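Local coordinates for proto-oncogene tyrosine-protein kinase receptor Ret (Danio rerio, PDB 7AMK) that serves as a receptor tyrosine kinase whose calcium-binding, cadherin-like extracellular domains take part in assembling a signalling complex with GDNF and its co-receptor GFR alpha 1, at residues A[248-253]-A[323-328]; A[281-286]-A[333-338]; A[317-322]-A[353-358]. The protein carries 4 engineered substitutions. All coordinates share one frame; numbering follows the deposited sequence.

Contact 1 of 3, residues A[248-253]-A[323-328]; sequences FDRSEG and QNLSVT. With NAG (2-acetamido-2-deoxy-beta-D-glucopyranose), chain D.
Arg250 and Leu325 meet first through their backbones: Leu325 N donates to Arg250 O at 3.3 Å, within the plane of that carbonyl, and Asn324 CA adds a CA-H...O contact to the same oxygen. From this anchor the Arg250 side chain runs along 323-328. Its CB lies 3.8 Å from Leu325 O. Further out, Arg250 CD approaches Leu325 O to 3.4 Å and also packs on Val327 CG1, the two side chains crossing at about a right angle. A bend at chi3 (108°) then lays the guanidinium flat over the backbone of Val327, whose CA sits 3.6 Å from the guanidinium plane, beneath its centre. NE makes a weak hydrogen bond to Glu247 O, and NH2 a firmer one to Leu360 O. NH1 is aimed at Leu325 O, but it is modelled too close to a neighbouring atom, so this weak bond is doubtful. Arginine suits the buried place because its long chain covers apolar groups while its N-H groups serve main-chain carbonyls.

At the other end, Glu252 N donates to Asn324 OD1 at 2.8 Å, nearly along the C=O axis. The bond restrains the carboxamide whose ND2 carries the N-acetylglucosamine of chain D. Glu252 CB packs 3.5 Å from Gln323 CA. Each loop is also shaped from within: Asp249 OD1 accepts from Ser251 N in an Asx turn, and Ser326 OG, which also bonds Asn463, accepts from Thr328 N in an ST turn. Asn324, Leu325 and Ser326 spell the Asn-X-Ser sequon of N-glycosylation, here set in paired loops between the strands of a cadherin-like beta sandwich.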
loop_
_atom_site.group_PDB
_atom_site.type_symbol
_atom_site.label_atom_id
_atom_site.label_comp_id
_atom_site.label_asym_id
_atom_site.label_seq_id
_atom_site.Cartn_x
_atom_site.Cartn_y
_atom_site.Cartn_z
ATOM N N PHE A 248 -4.543 -12.053 -9.243
ATOM C CA PHE A 248 -4.063 -11.071 -10.212
ATOM C C PHE A 248 -2.943 -10.201 -9.666
ATOM O O PHE A 248 -2.205 -9.608 -10.451
ATOM C CB PHE A 248 -5.226 -10.195 -10.689
ATOM C CG PHE A 248 -6.298 -10.972 -11.381
ATOM C CD1 PHE A 248 -6.090 -11.491 -12.650
ATOM C CD2 PHE A 248 -7.506 -11.218 -10.757
ATOM C CE1 PHE A 248 -7.067 -12.223 -13.287
ATOM C CE2 PHE A 248 -8.487 -11.953 -11.392
ATOM C CZ PHE A 248 -8.270 -12.454 -12.647
ATOM N N ASP A 249 -2.781 -10.128 -8.345
ATOM C CA ASP A 249 -1.675 -9.399 -7.729
ATOM C C ASP A 249 -0.667 -10.413 -7.223
ATOM O O ASP A 249 -0.904 -11.079 -6.212
ATOM C CB ASP A 249 -2.149 -8.508 -6.583
ATOM C CG ASP A 249 -0.999 -7.758 -5.905
ATOM O OD1 ASP A 249 0.148 -8.261 -5.887
ATOM O OD2 ASP A 249 -1.244 -6.650 -5.383
ATOM N N ARG A 250 0.474 -10.485 -7.890
ATOM C CA ARG A 250 1.519 -11.421 -7.510
ATOM C C ARG A 250 2.863 -10.724 -7.337
ATOM O O ARG A 250 3.899 -11.380 -7.423
ATOM C CB ARG A 250 1.622 -12.537 -8.557
ATOM C CG ARG A 250 0.367 -12.709 -9.385
ATOM C CD ARG A 250 0.515 -13.829 -10.399
ATOM N NE ARG A 250 -0.271 -15.009 -10.042
ATOM C CZ ARG A 250 0.253 -16.162 -9.652
ATOM N NH1 ARG A 250 1.555 -16.322 -9.545
ATOM N NH2 ARG A 250 -0.550 -17.185 -9.373
ATOM N N SER A 251 2.875 -9.410 -7.111
ATOM C CA SER A 251 4.130 -8.668 -7.077
ATOM C C SER A 251 4.799 -8.814 -5.721
ATOM O O SER A 251 4.130 -8.894 -4.686
ATOM C CB SER A 251 3.906 -7.182 -7.395
ATOM O OG SER A 251 2.960 -6.568 -6.541
ATOM N N GLU A 252 6.125 -8.875 -5.729
ATOM C CA GLU A 252 6.839 -9.020 -4.469
ATOM C C GLU A 252 6.617 -7.790 -3.594
ATOM O O GLU A 252 6.414 -6.678 -4.090
ATOM C CB GLU A 252 8.328 -9.219 -4.722
ATOM C CG GLU A 252 8.913 -8.130 -5.602
ATOM C CD GLU A 252 10.426 -8.155 -5.637
ATOM O OE1 GLU A 252 11.045 -8.116 -4.551
ATOM O OE2 GLU A 252 10.993 -8.226 -6.748
ATOM N N GLY A 253 6.649 -8.004 -2.274
ATOM C CA GLY A 253 6.487 -6.938 -1.301
ATOM C C GLY A 253 5.055 -6.587 -0.952
ATOM O O GLY A 253 4.819 -5.988 0.105
ATOM N N GLN A 323 8.930 -12.860 -3.916
ATOM C CA GLN A 323 9.195 -12.591 -5.319
ATOM C C GLN A 323 7.913 -12.782 -6.115
ATOM O O GLN A 323 6.978 -13.452 -5.668
ATOM C CB GLN A 323 10.296 -13.506 -5.859
ATOM C CG GLN A 323 10.098 -14.956 -5.471
ATOM C CD GLN A 323 11.361 -15.767 -5.627
ATOM O OE1 GLN A 323 12.268 -15.380 -6.361
ATOM N NE2 GLN A 323 11.434 -16.896 -4.928
ATOM N N ASN A 324 7.888 -12.187 -7.312
ATOM C CA ASN A 324 6.744 -12.329 -8.210
ATOM C C ASN A 324 6.476 -13.799 -8.506
ATOM O O ASN A 324 7.314 -14.477 -9.106
ATOM C CB ASN A 324 6.996 -11.569 -9.511
ATOM C CG ASN A 324 7.417 -10.130 -9.267
ATOM O OD1 ASN A 324 7.178 -9.568 -8.191
ATOM N ND2 ASN A 324 8.056 -9.531 -10.262
ATOM N N LEU A 325 5.302 -14.287 -8.095
ATOM C CA LEU A 325 4.948 -15.687 -8.297
ATOM C C LEU A 325 4.505 -15.925 -9.731
ATOM O O LEU A 325 3.676 -15.182 -10.272
ATOM C CB LEU A 325 3.841 -16.118 -7.342
ATOM C CG LEU A 325 4.338 -16.921 -6.143
ATOM C CD1 LEU A 325 3.507 -18.185 -5.961
ATOM C CD2 LEU A 325 5.826 -17.245 -6.289
ATOM N N SER A 326 5.061 -16.969 -10.345
ATOM C CA SER A 326 4.702 -17.304 -11.710
ATOM C C SER A 326 3.189 -17.423 -11.834
ATOM O O SER A 326 2.510 -17.908 -10.925
ATOM C CB SER A 326 5.378 -18.608 -12.126
ATOM O OG SER A 326 4.848 -19.072 -13.350
ATOM N N VAL A 327 2.654 -16.952 -12.955
ATOM C CA VAL A 327 1.218 -17.038 -13.156
ATOM C C VAL A 327 0.729 -18.466 -13.325
ATOM O O VAL A 327 -0.483 -18.693 -13.260
ATOM C CB VAL A 327 0.810 -16.183 -14.366
ATOM C CG1 VAL A 327 1.200 -14.750 -14.121
ATOM C CG2 VAL A 327 1.454 -16.723 -15.640
ATOM N N THR A 328 1.629 -19.437 -13.517
ATOM C CA THR A 328 1.209 -20.824 -13.661
ATOM C C THR A 328 1.069 -21.549 -12.327
ATOM O O THR A 328 0.452 -22.618 -12.290
ATOM C CB THR A 328 2.174 -21.604 -14.581
ATOM O OG1 THR A 328 3.470 -21.702 -13.987
ATOM C CG2 THR A 328 2.303 -20.919 -15.934
HETATM C C1 NAG D . 8.515 -8.167 -10.198
HETATM C C2 NAG D . 9.777 -8.004 -11.047
HETATM C C3 NAG D . 10.206 -6.539 -11.098
HETATM C C4 NAG D . 9.053 -5.653 -11.558
HETATM C C5 NAG D . 7.819 -5.902 -10.692
HETATM C C6 NAG D . 6.593 -5.164 -11.181
HETATM C C7 NAG D . 11.699 -8.500 -9.578
HETATM C C8 NAG D . 12.742 -9.514 -9.217
HETATM N N2 NAG D . 10.856 -8.850 -10.557
HETATM O O3 NAG D . 11.310 -6.415 -11.987
HETATM O O4 NAG D . 9.416 -4.278 -11.454
HETATM O O5 NAG D . 7.483 -7.297 -10.696
HETATM O O6 NAG D . 5.956 -5.864 -12.242
HETATM O O7 NAG D . 11.624 -7.415 -9.009
#

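Contact 2 of 3, residues A[281-286]-A[333-338]; sequences GTLMTQ and FLLGYL. Engineered in segment 281-286: Gln286 (natural residue Asn). With NAG (2-acetamido-2-deoxy-beta-D-glucopyranose), chain E.
Tyr337 lays its ring against the backbone of Gly281 and Thr282. Thr282 N stands 3.6 Å above the plane of the Tyr337 ring, toward its rim, and Tyr337 OH comes to 3.2 Å from Gly281 CA. Glycine fits there because a CB would collide with that hydroxyl. With CG anti to the backbone N (chi1 -167°), the Tyr337 ring reaches across the neighbouring strand, where Leu283 CD2 touches its CD1. The same methyl presses on Leu335 CD1 at 3.3 Å, a tight fit. Putting an alanine here in place of Tyr337 would probably uncover the Gly281-Thr282 backbone and leave Leu283 CD2 without its aromatic neighbour. Strand 279-283 is outermost in one sheet of the cadherin-like sandwich, running antiparallel to 331-341. Thr282 and Leu338 form a hydrogen-bonded pair (Thr282 N to Leu338 O 3.0 Å, Leu338 N to Thr282 O 3.2 Å). Met284, centre of an inverse gamma turn, donates its N to Gly336 O from well above the carbonyl plane. Its side chain bends back so that SD lies near Leu338 CB, though the terminal methyl is doubtfully placed. Further out, Ile290 of helix 288-293 packs on Leu335, and the backbone of Tyr337 pairs with Leu353.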
loop_
_atom_site.group_PDB
_atom_site.type_symbol
_atom_site.label_atom_id
_atom_site.label_comp_id
_atom_site.label_asym_id
_atom_site.label_seq_id
_atom_site.Cartn_x
_atom_site.Cartn_y
_atom_site.Cartn_z
ATOM N N GLY A 281 8.651 -15.246 16.173
ATOM C CA GLY A 281 7.808 -16.113 15.364
ATOM C C GLY A 281 8.592 -17.188 14.634
ATOM O O GLY A 281 9.809 -17.065 14.457
ATOM N N THR A 282 7.919 -18.258 14.216
ATOM C CA THR A 282 8.576 -19.317 13.458
ATOM C C THR A 282 7.584 -19.905 12.466
ATOM O O THR A 282 6.508 -20.358 12.864
ATOM C CB THR A 282 9.113 -20.406 14.388
ATOM O OG1 THR A 282 8.042 -20.900 15.198
ATOM C CG2 THR A 282 10.203 -19.850 15.283
ATOM N N LEU A 283 7.943 -19.886 11.182
ATOM C CA LEU A 283 7.171 -20.587 10.158
ATOM C C LEU A 283 7.038 -22.072 10.487
ATOM O O LEU A 283 8.039 -22.781 10.638
ATOM C CB LEU A 283 7.841 -20.422 8.796
ATOM C CG LEU A 283 7.297 -19.332 7.886
ATOM C CD1 LEU A 283 7.935 -19.449 6.510
ATOM C CD2 LEU A 283 5.796 -19.469 7.797
ATOM N N MET A 284 5.799 -22.550 10.577
ATOM C CA MET A 284 5.543 -23.948 10.920
ATOM C C MET A 284 5.397 -24.809 9.658
ATOM O O MET A 284 4.378 -25.460 9.432
ATOM C CB MET A 284 4.301 -24.049 11.799
ATOM C CG MET A 284 4.403 -23.349 13.146
ATOM S SD MET A 284 5.536 -24.192 14.273
ATOM C CE MET A 284 7.045 -23.282 13.914
ATOM N N THR A 285 6.439 -24.815 8.825
ATOM C CA THR A 285 6.407 -25.671 7.644
ATOM C C THR A 285 7.822 -25.997 7.189
ATOM O O THR A 285 8.693 -25.123 7.160
ATOM C CB THR A 285 5.636 -25.018 6.485
ATOM O OG1 THR A 285 5.426 -25.985 5.447
ATOM C CG2 THR A 285 6.427 -23.863 5.913
ATOM N N GLN A 286 8.032 -27.258 6.823
ATOM C CA GLN A 286 9.224 -27.682 6.097
ATOM C C GLN A 286 8.814 -27.833 4.635
ATOM O O GLN A 286 8.306 -28.881 4.230
ATOM C CB GLN A 286 9.784 -28.977 6.676
ATOM N N PHE A 333 -2.620 -24.022 0.745
ATOM C CA PHE A 333 -1.991 -24.572 1.940
ATOM C C PHE A 333 -2.414 -23.789 3.181
ATOM O O PHE A 333 -2.806 -22.617 3.116
ATOM C CB PHE A 333 -0.461 -24.562 1.813
ATOM C CG PHE A 333 0.097 -23.210 1.516
ATOM C CD1 PHE A 333 0.401 -22.331 2.547
ATOM C CD2 PHE A 333 0.289 -22.802 0.208
ATOM C CE1 PHE A 333 0.903 -21.074 2.277
ATOM C CE2 PHE A 333 0.799 -21.537 -0.072
ATOM C CZ PHE A 333 1.100 -20.678 0.958
ATOM N N LEU A 334 -2.311 -24.458 4.326
ATOM C CA LEU A 334 -2.647 -23.870 5.616
ATOM C C LEU A 334 -1.322 -23.616 6.334
ATOM O O LEU A 334 -0.680 -24.546 6.824
ATOM C CB LEU A 334 -3.591 -24.783 6.398
ATOM C CG LEU A 334 -4.050 -24.277 7.780
ATOM C CD1 LEU A 334 -4.705 -22.888 7.703
ATOM C CD2 LEU A 334 -4.964 -25.282 8.507
ATOM N N LEU A 335 -0.904 -22.352 6.374
ATOM C CA LEU A 335 0.433 -21.981 6.828
ATOM C C LEU A 335 0.357 -21.589 8.299
ATOM O O LEU A 335 -0.274 -20.588 8.655
ATOM C CB LEU A 335 0.988 -20.844 5.971
ATOM C CG LEU A 335 2.310 -20.178 6.377
ATOM C CD1 LEU A 335 3.476 -21.156 6.259
ATOM C CD2 LEU A 335 2.578 -18.922 5.555
ATOM N N GLY A 336 0.980 -22.384 9.158
ATOM C CA GLY A 336 1.028 -22.077 10.567
ATOM C C GLY A 336 2.186 -21.154 10.894
ATOM O O GLY A 336 3.236 -21.192 10.243
ATOM N N TYR A 337 1.978 -20.303 11.907
ATOM C CA TYR A 337 3.016 -19.384 12.375
ATOM C C TYR A 337 2.927 -19.292 13.896
ATOM O O TYR A 337 1.977 -18.713 14.428
ATOM C CB TYR A 337 2.876 -18.008 11.721
ATOM C CG TYR A 337 4.085 -17.126 11.925
ATOM C CD1 TYR A 337 5.229 -17.309 11.163
ATOM C CD2 TYR A 337 4.087 -16.113 12.883
ATOM C CE1 TYR A 337 6.339 -16.516 11.345
ATOM C CE2 TYR A 337 5.186 -15.319 13.072
ATOM C CZ TYR A 337 6.317 -15.527 12.300
ATOM O OH TYR A 337 7.436 -14.737 12.458
ATOM N N LEU A 338 3.910 -19.870 14.589
ATOM C CA LEU A 338 3.940 -19.891 16.049
ATOM C C LEU A 338 4.560 -18.603 16.574
ATOM O O LEU A 338 5.725 -18.305 16.278
ATOM C CB LEU A 338 4.733 -21.089 16.558
ATOM C CG LEU A 338 4.803 -21.154 18.075
ATOM C CD1 LEU A 338 3.459 -21.580 18.633
ATOM C CD2 LEU A 338 5.883 -22.108 18.485
HETATM C C1 NAG E . 9.079 -20.600 23.362
HETATM C C2 NAG E . 9.316 -22.090 23.093
HETATM C C3 NAG E . 10.010 -22.738 24.293
HETATM C C4 NAG E . 11.242 -21.956 24.732
HETATM C C5 NAG E . 10.919 -20.470 24.881
HETATM C C6 NAG E . 12.128 -19.597 25.158
HETATM C C7 NAG E . 7.745 -23.358 21.669
HETATM C C8 NAG E . 8.811 -23.338 20.609
HETATM N N2 NAG E . 8.051 -22.760 22.828
HETATM O O3 NAG E . 10.359 -24.083 23.979
HETATM O O4 NAG E . 11.609 -22.421 26.025
HETATM O O5 NAG E . 10.316 -19.969 23.683
HETATM O O6 NAG E . 13.364 -20.226 24.844
HETATM O O7 NAG E . 6.655 -23.894 21.484
#

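Contact 3 of 3, residues A[317-322]-A[353-358]; sequences YKLKLS and LHFNVT. With NAG (2-acetamido-2-deoxy-beta-D-glucopyranose), chain F.
Leu319 holds its CG anti to the backbone N (chi1 -177°), whereas Phe355 turns its CG to the side of its own N (chi1 -71°), and with the strands so placed the two side chains slide past each other in opposite directions. Leu319 CB is brought over the face of the Phe355 ring, 4.2 Å from its centroid in a CH-pi contact. Alongside Phe355 CB, Leu319 CD2 reaches Val357 CG2, and these branches meet tip to tip at 3.6 Å. The edge of the same ring is used as well: Tyr317 O lies near the ring plane, 4.0 Å from Phe355 CZ. Phenylalanine suits the place because its flat face receives a leucine methylene while its rim fits beside the opposing main chain.

One step along, Leu353 CD1 touches the Tyr317 ring at CD2, 3.8 Å away. The methyl is off-centre on that ring, and the two side chains cross at about a right angle. All five touching residues are buried, as befits apolar packing between two sheets. The strand segments are not hydrogen-bonded partners: their axes pass 9.4 Å apart, with directions 37° from parallel, as in the facing layers of a beta sandwich. Alternation along the strand turns Asn356 away from this interior, so that its ND2 can carry the N-acetylglucosamine of chain F while also bonding Asp243. Asn356, Val357 and Thr358 form an Asn-X-Thr sequon.

Strand 312-321 lies between 255-263 and 294-303, and strand 350-359 between 241-246 and 331-341. Ile296 of strand 294-303 packs on both Leu319 and Phe355, while Val339 of strand 331-341 touches both Tyr317 and Leu353, so each of these strands adds a side chain to the interior.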
loop_
_atom_site.group_PDB
_atom_site.type_symbol
_atom_site.label_atom_id
_atom_site.label_comp_id
_atom_site.label_asym_id
_atom_site.label_seq_id
_atom_site.Cartn_x
_atom_site.Cartn_y
_atom_site.Cartn_z
ATOM N N TYR A 317 1.049 -8.980 12.113
ATOM C CA TYR A 317 1.701 -10.017 11.323
ATOM C C TYR A 317 1.104 -10.000 9.921
ATOM O O TYR A 317 -0.116 -10.123 9.760
ATOM C CB TYR A 317 1.520 -11.388 11.986
ATOM C CG TYR A 317 2.236 -11.473 13.311
ATOM C CD1 TYR A 317 3.567 -11.859 13.362
ATOM C CD2 TYR A 317 1.591 -11.131 14.504
ATOM C CE1 TYR A 317 4.234 -11.932 14.533
ATOM C CE2 TYR A 317 2.265 -11.201 15.707
ATOM C CZ TYR A 317 3.594 -11.601 15.712
ATOM O OH TYR A 317 4.319 -11.674 16.881
ATOM N N LYS A 318 1.955 -9.840 8.911
ATOM C CA LYS A 318 1.488 -9.693 7.537
ATOM C C LYS A 318 2.172 -10.724 6.648
ATOM O O LYS A 318 3.399 -10.803 6.622
ATOM C CB LYS A 318 1.759 -8.271 7.031
ATOM C CG LYS A 318 1.210 -7.176 7.951
ATOM C CD LYS A 318 1.574 -5.783 7.454
ATOM N N LEU A 319 1.390 -11.516 5.926
ATOM C CA LEU A 319 1.973 -12.438 4.966
ATOM C C LEU A 319 2.426 -11.650 3.745
ATOM O O LEU A 319 1.654 -10.873 3.181
ATOM C CB LEU A 319 0.970 -13.524 4.580
ATOM C CG LEU A 319 1.469 -14.617 3.619
ATOM C CD1 LEU A 319 2.726 -15.289 4.162
ATOM C CD2 LEU A 319 0.377 -15.652 3.343
ATOM N N LYS A 320 3.685 -11.829 3.351
ATOM C CA LYS A 320 4.277 -11.048 2.270
ATOM C C LYS A 320 4.816 -11.979 1.189
ATOM O O LYS A 320 5.228 -13.107 1.481
ATOM C CB LYS A 320 5.413 -10.156 2.801
ATOM C CG LYS A 320 5.550 -8.823 2.113
ATOM C CD LYS A 320 6.508 -7.933 2.888
ATOM N N LEU A 321 4.817 -11.503 -0.060
ATOM C CA LEU A 321 5.470 -12.214 -1.159
ATOM C C LEU A 321 6.954 -11.857 -1.226
ATOM O O LEU A 321 7.314 -10.677 -1.216
ATOM C CB LEU A 321 4.807 -11.889 -2.505
ATOM C CG LEU A 321 3.689 -12.808 -2.979
ATOM C CD1 LEU A 321 3.148 -12.324 -4.313
ATOM C CD2 LEU A 321 4.204 -14.223 -3.095
ATOM N N SER A 322 7.805 -12.887 -1.332
ATOM C CA SER A 322 9.246 -12.709 -1.503
ATOM C C SER A 322 9.619 -12.301 -2.919
ATOM O O SER A 322 10.533 -11.488 -3.101
ATOM C CB SER A 322 9.985 -14.003 -1.151
ATOM O OG SER A 322 9.718 -14.393 0.188
ATOM N N LEU A 353 -0.732 -18.852 14.839
ATOM C CA LEU A 353 -1.465 -18.133 13.806
ATOM C C LEU A 353 -1.527 -18.963 12.530
ATOM O O LEU A 353 -0.621 -19.747 12.242
ATOM C CB LEU A 353 -0.822 -16.786 13.498
ATOM C CG LEU A 353 -0.761 -15.792 14.653
ATOM C CD1 LEU A 353 -0.018 -14.535 14.206
ATOM C CD2 LEU A 353 -2.173 -15.494 15.111
ATOM N N HIS A 354 -2.597 -18.759 11.757
ATOM C CA HIS A 354 -2.878 -19.545 10.563
ATOM C C HIS A 354 -3.173 -18.624 9.395
ATOM O O HIS A 354 -4.045 -17.752 9.487
ATOM C CB HIS A 354 -4.073 -20.489 10.768
ATOM C CG HIS A 354 -3.916 -21.418 11.926
ATOM N ND1 HIS A 354 -4.572 -21.232 13.123
ATOM C CD2 HIS A 354 -3.170 -22.536 12.074
ATOM C CE1 HIS A 354 -4.243 -22.201 13.959
ATOM N NE2 HIS A 354 -3.392 -23.004 13.348
ATOM N N PHE A 355 -2.463 -18.839 8.293
ATOM C CA PHE A 355 -2.761 -18.183 7.031
ATOM C C PHE A 355 -3.277 -19.260 6.086
ATOM O O PHE A 355 -2.553 -20.209 5.763
ATOM C CB PHE A 355 -1.535 -17.456 6.478
ATOM C CG PHE A 355 -1.158 -16.215 7.267
ATOM C CD1 PHE A 355 -1.791 -15.006 7.025
ATOM C CD2 PHE A 355 -0.171 -16.263 8.253
ATOM C CE1 PHE A 355 -1.453 -13.859 7.750
ATOM C CE2 PHE A 355 0.172 -15.125 8.976
ATOM C CZ PHE A 355 -0.477 -13.918 8.723
ATOM N N ASN A 356 -4.546 -19.128 5.695
ATOM C CA ASN A 356 -5.229 -20.060 4.800
ATOM C C ASN A 356 -5.086 -19.510 3.386
ATOM O O ASN A 356 -5.851 -18.637 2.972
ATOM C CB ASN A 356 -6.692 -20.206 5.209
ATOM C CG ASN A 356 -7.440 -21.160 4.333
ATOM O OD1 ASN A 356 -6.839 -22.022 3.712
ATOM N ND2 ASN A 356 -8.758 -21.021 4.278
ATOM N N VAL A 357 -4.103 -20.010 2.640
ATOM C CA VAL A 357 -3.666 -19.376 1.399
ATOM C C VAL A 357 -4.224 -20.131 0.199
ATOM O O VAL A 357 -4.027 -21.347 0.066
ATOM C CB VAL A 357 -2.131 -19.306 1.321
ATOM C CG1 VAL A 357 -1.697 -18.642 0.003
ATOM C CG2 VAL A 357 -1.561 -18.587 2.545
ATOM N N THR A 358 -4.891 -19.402 -0.689
ATOM C CA THR A 358 -5.287 -19.901 -2.002
ATOM C C THR A 358 -4.502 -19.137 -3.058
ATOM O O THR A 358 -4.604 -17.910 -3.137
ATOM C CB THR A 358 -6.793 -19.730 -2.229
ATOM O OG1 THR A 358 -7.507 -20.679 -1.430
ATOM C CG2 THR A 358 -7.146 -19.949 -3.697
HETATM C C1 NAG F . -9.581 -21.892 3.467
HETATM C C2 NAG F . -10.636 -22.609 4.327
HETATM C C3 NAG F . -11.591 -23.427 3.456
HETATM C C4 NAG F . -12.145 -22.594 2.309
HETATM C C5 NAG F . -11.001 -21.969 1.527
HETATM C C6 NAG F . -11.469 -21.082 0.397
HETATM C C7 NAG F . -9.919 -23.151 6.610
HETATM C C8 NAG F . -9.239 -24.159 7.488
HETATM N N2 NAG F . -10.004 -23.468 5.314
HETATM O O3 NAG F . -12.661 -23.898 4.269
HETATM O O4 NAG F . -12.910 -23.422 1.440
HETATM O O5 NAG F . -10.228 -21.152 2.418
HETATM O O6 NAG F . -11.847 -19.801 0.881
HETATM O O7 NAG F . -10.367 -22.095 7.053
#

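The three contacts describe one sandwich domain from its end loops, the pairing of an edge strand with its neighbour, and its interior. Contacts 2 and 3 are nearest, their centres 9 Å apart: probable backbone hydrogen bonds join Tyr337 N to Leu353 O (2.7 Å) and Leu335 N to Phe355 O (2.8 Å), and Leu335 also packs on Leu319. Contact 1 lies about 14 Å from contact 3, centre to centre, linked by a probable bond from Gly253 N to Leu321 O, but does not touch contact 2. Glycans are attached to contacts 1 and 3, at Asn324 and Asn356. A calcium ion lies about 11 Å from the Tyr317 side chain.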